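Local coordinates for protein peptide synthetase, module 7 (Actinoplanes teichomyceticus, PDB 4TX3) that probably takes part in nonribosomal assembly of a glycopeptide antibiotic such as teicoplanin, as a condensation-family domain of a peptide synthetase, at residues H358-G364 with E396-F401. Residues are numbered along the deposited sequence; the frame is centred on the assembly and turned at random.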
ATOM      1  N   HIS B 358      10.521  -2.469  31.677  1.00 38.55           N
ATOM      2  CA  HIS B 358       9.839  -1.475  30.857  1.00 37.60           C
ATOM      3  C   HIS B 358       8.872  -0.669  31.734  1.00 38.03           C
ATOM      4  O   HIS B 358       8.060  -1.246  32.458  1.00 36.22           O
ATOM      5  CB  HIS B 358       9.097  -2.145  29.698  1.00 35.63           C
ATOM      6  CG  HIS B 358       8.645  -1.190  28.636  1.00 37.03           C
ATOM      7  ND1 HIS B 358       7.340  -0.764  28.524  1.00 37.78           N
ATOM      8  CD2 HIS B 358       9.325  -0.580  27.638  1.00 32.16           C
ATOM      9  CE1 HIS B 358       7.236   0.075  27.508  1.00 32.83           C
ATOM     10  NE2 HIS B 358       8.428   0.203  26.957  1.00 35.25           N
ATOM     11  N   PRO B 359       8.962   0.671  31.676  1.00 38.45           N
ATOM     12  CA  PRO B 359       8.128   1.571  32.483  1.00 40.19           C
ATOM     13  C   PRO B 359       6.646   1.574  32.063  1.00 40.96           C
ATOM     14  O   PRO B 359       6.350   1.264  30.902  1.00 38.50           O
ATOM     15  CB  PRO B 359       8.766   2.935  32.226  1.00 38.69           C
ATOM     16  CG  PRO B 359       9.338   2.806  30.861  1.00 33.79           C
ATOM     17  CD  PRO B 359       9.852   1.419  30.772  1.00 37.25           C
ATOM     18  N   VAL B 360       5.751   1.921  32.996  1.00 37.42           N
ATOM     19  CA  VAL B 360       4.303   2.004  32.764  1.00 33.38           C
ATOM     20  C   VAL B 360       3.643   0.659  32.446  1.00 35.01           C
ATOM     21  O   VAL B 360       2.674   0.292  33.100  1.00 35.56           O
ATOM     22  CB  VAL B 360       3.945   2.979  31.620  1.00 37.05           C
ATOM     23  CG1 VAL B 360       2.422   3.170  31.540  1.00 34.52           C
ATOM     24  CG2 VAL B 360       4.640   4.304  31.804  1.00 33.93           C
ATOM     25  N   TYR B 361       4.126  -0.063  31.433  1.00 34.82           N
ATOM     26  CA  TYR B 361       3.578  -1.394  31.173  1.00 34.49           C
ATOM     27  C   TYR B 361       4.636  -2.420  30.806  1.00 33.02           C
ATOM     28  O   TYR B 361       5.679  -2.092  30.249  1.00 33.64           O
ATOM     29  CB  TYR B 361       2.497  -1.351  30.079  1.00 32.14           C
ATOM     30  CG  TYR B 361       2.979  -0.996  28.692  1.00 36.09           C
ATOM     31  CD1 TYR B 361       3.098   0.332  28.293  1.00 33.17           C
ATOM     32  CD2 TYR B 361       3.290  -1.995  27.767  1.00 36.34           C
ATOM     33  CE1 TYR B 361       3.529   0.654  27.017  1.00 32.75           C
ATOM     34  CE2 TYR B 361       3.723  -1.687  26.490  1.00 32.43           C
ATOM     35  CZ  TYR B 361       3.839  -0.359  26.119  1.00 36.91           C
ATOM     36  OH  TYR B 361       4.265  -0.049  24.842  1.00 37.52           O
ATOM     37  N   GLN B 362       4.339  -3.674  31.131  1.00 33.13           N
ATOM     38  CA  GLN B 362       5.259  -4.777  30.934  1.00 31.72           C
ATOM     39  C   GLN B 362       4.619  -5.858  30.047  1.00 35.12           C
ATOM     40  O   GLN B 362       5.280  -6.827  29.636  1.00 32.62           O
ATOM     41  CB  GLN B 362       5.687  -5.355  32.290  1.00 32.33           C
ATOM     42  CG  GLN B 362       6.429  -4.373  33.198  1.00 32.99           C
ATOM     43  CD  GLN B 362       5.504  -3.369  33.870  1.00 36.56           C
ATOM     44  OE1 GLN B 362       4.452  -3.734  34.383  1.00 40.51           O
ATOM     45  NE2 GLN B 362       5.890  -2.097  33.857  1.00 33.70           N
ATOM     46  N   VAL B 363       3.327  -5.684  29.760  1.00 31.43           N
ATOM     47  CA  VAL B 363       2.593  -6.572  28.867  1.00 30.30           C
ATOM     48  C   VAL B 363       2.108  -5.807  27.642  1.00 33.86           C
ATOM     49  O   VAL B 363       1.433  -4.782  27.779  1.00 34.24           O
ATOM     50  CB  VAL B 363       1.383  -7.213  29.565  1.00 33.14           C
ATOM     51  CG1 VAL B 363       0.689  -8.223  28.627  1.00 25.15           C
ATOM     52  CG2 VAL B 363       1.820  -7.873  30.861  1.00 31.14           C
ATOM     53  N   GLY B 364       2.451  -6.297  26.449  1.00 29.94           N
ATOM     54  CA  GLY B 364       2.061  -5.635  25.219  1.00 25.92           C
ATOM     55  C   GLY B 364       1.126  -6.476  24.369  1.00 33.32           C
ATOM     56  O   GLY B 364       1.190  -7.714  24.395  1.00 31.96           O
ATOM     57  N   GLU B 396      12.133  -5.883  25.380  1.00 40.98           N
ATOM     58  CA  GLU B 396      12.242  -5.050  26.583  1.00 42.17           C
ATOM     59  C   GLU B 396      11.066  -5.293  27.519  1.00 38.44           C
ATOM     60  O   GLU B 396      11.153  -5.049  28.715  1.00 36.34           O
ATOM     61  CB  GLU B 396      12.293  -3.568  26.233  1.00 42.07           C
ATOM     62  CG  GLU B 396      13.541  -3.117  25.512  1.00 48.56           C
ATOM     63  CD  GLU B 396      13.520  -1.620  25.248  1.00 55.35           C
ATOM     64  OE1 GLU B 396      12.635  -1.169  24.481  1.00 54.96           O
ATOM     65  OE2 GLU B 396      14.364  -0.897  25.832  1.00 59.32           O
ATOM     66  N   LEU B 397       9.958  -5.749  26.945  1.00 40.19           N
ATOM     67  CA  LEU B 397       8.762  -6.091  27.702  1.00 38.78           C
ATOM     68  C   LEU B 397       8.907  -7.452  28.400  1.00 37.15           C
ATOM     69  O   LEU B 397       9.759  -8.272  28.035  1.00 37.77           O
ATOM     70  CB  LEU B 397       7.554  -6.109  26.769  1.00 32.88           C
ATOM     71  CG  LEU B 397       7.116  -4.785  26.144  1.00 30.99           C
ATOM     72  CD1 LEU B 397       6.138  -5.035  25.019  1.00 30.38           C
ATOM     73  CD2 LEU B 397       6.494  -3.877  27.178  1.00 30.66           C
ATOM     74  N   ASP B 398       8.064  -7.700  29.392  1.00 34.69           N
ATOM     75  CA  ASP B 398       7.967  -9.031  29.981  1.00 33.84           C
ATOM     76  C   ASP B 398       7.238  -9.980  29.031  1.00 37.19           C
ATOM     77  O   ASP B 398       7.725 -11.077  28.731  1.00 37.21           O
ATOM     78  CB  ASP B 398       7.262  -8.953  31.328  1.00 34.63           C
ATOM     79  CG  ASP B 398       8.050  -8.136  32.339  1.00 38.51           C
ATOM     80  OD1 ASP B 398       9.062  -7.512  31.938  1.00 36.32           O
ATOM     81  OD2 ASP B 398       7.659  -8.114  33.524  1.00 40.29           O
ATOM     82  N   LEU B 399       6.078  -9.545  28.544  1.00 35.28           N
ATOM     83  CA  LEU B 399       5.303 -10.326  27.585  1.00 35.52           C
ATOM     84  C   LEU B 399       4.796  -9.448  26.441  1.00 34.58           C
ATOM     85  O   LEU B 399       4.451  -8.284  26.635  1.00 32.19           O
ATOM     86  CB  LEU B 399       4.121 -11.018  28.277  1.00 33.30           C
ATOM     87  CG  LEU B 399       4.460 -11.815  29.541  1.00 33.93           C
ATOM     88  CD1 LEU B 399       3.220 -12.093  30.375  1.00 33.71           C
ATOM     89  CD2 LEU B 399       5.162 -13.099  29.170  1.00 32.93           C
ATOM     90  N   ALA B 400       4.739 -10.023  25.244  1.00 35.57           N
ATOM     91  CA  ALA B 400       4.275  -9.300  24.069  1.00 33.23           C
ATOM     92  C   ALA B 400       3.539 -10.247  23.133  1.00 34.63           C
ATOM     93  O   ALA B 400       4.121 -11.172  22.579  1.00 32.97           O
ATOM     94  CB  ALA B 400       5.452  -8.620  23.341  1.00 26.87           C
ATOM     95  N   PHE B 401       2.248 -10.002  22.967  1.00 36.41           N
ATOM     96  CA  PHE B 401       1.417 -10.801  22.089  1.00 34.30           C
ATOM     97  C   PHE B 401       1.360 -10.152  20.726  1.00 38.57           C
ATOM     98  O   PHE B 401       1.085  -8.945  20.625  1.00 37.33           O
ATOM     99  CB  PHE B 401       0.002 -10.938  22.649  1.00 34.70           C
ATOM    100  CG  PHE B 401      -0.094 -11.774  23.908  1.00 34.98           C
ATOM    101  CD1 PHE B 401       0.163 -11.220  25.148  1.00 35.50           C
ATOM    102  CD2 PHE B 401      -0.493 -13.095  23.848  1.00 36.44           C
ATOM    103  CE1 PHE B 401       0.052 -11.973  26.295  1.00 36.33           C
ATOM    104  CE2 PHE B 401      -0.604 -13.848  24.997  1.00 35.92           C
ATOM    105  CZ  PHE B 401      -0.338 -13.285  26.219  1.00 31.72           C
TER
HETATM  106  O   HOH W   1       9.645  -5.171  31.022  1.00 33.81           O
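The imidazole of H358 has L397 CD2 over one face, a CH-pi contact with the methyl 3.9 Å from the ring centroid, and P359 CD above the opposite face, toward its rim. A chi1 of -166°, setting CG beside the carbonyl carbon, lays this ring alongside L397; in its plane, ND1 donates to Y361 O at 2.7 Å. The same L397 methyl reaches Y361 CE2 (3.6 Å), while H358 CE1 sits above one tyrosine face, near its rim. At the edge of the F401 ring lie G364 O and V363 CG1. How a loop leads into a parallel strand pair is well illustrated here: V363 bridges L399 and G364 bridges A400, joining strand 363-369 to strand 399-407 in a mixed sheet of this CoA-acyltransferase-like fold. Q362 O receives a nearly straight bond from L399 N (3.0 Å, 171°) and a weak one from D398 N. Further along, G364 N donates to L399 O (2.8 Å) and F401 N to G364 O (2.9 Å). The carboxylate of D398 lies against Q362 CB and is salt-bridged to R227, while Q362 NE2 donates to H358 O at 2.7 Å. One water links H358 N, E396 O and D398 OD1.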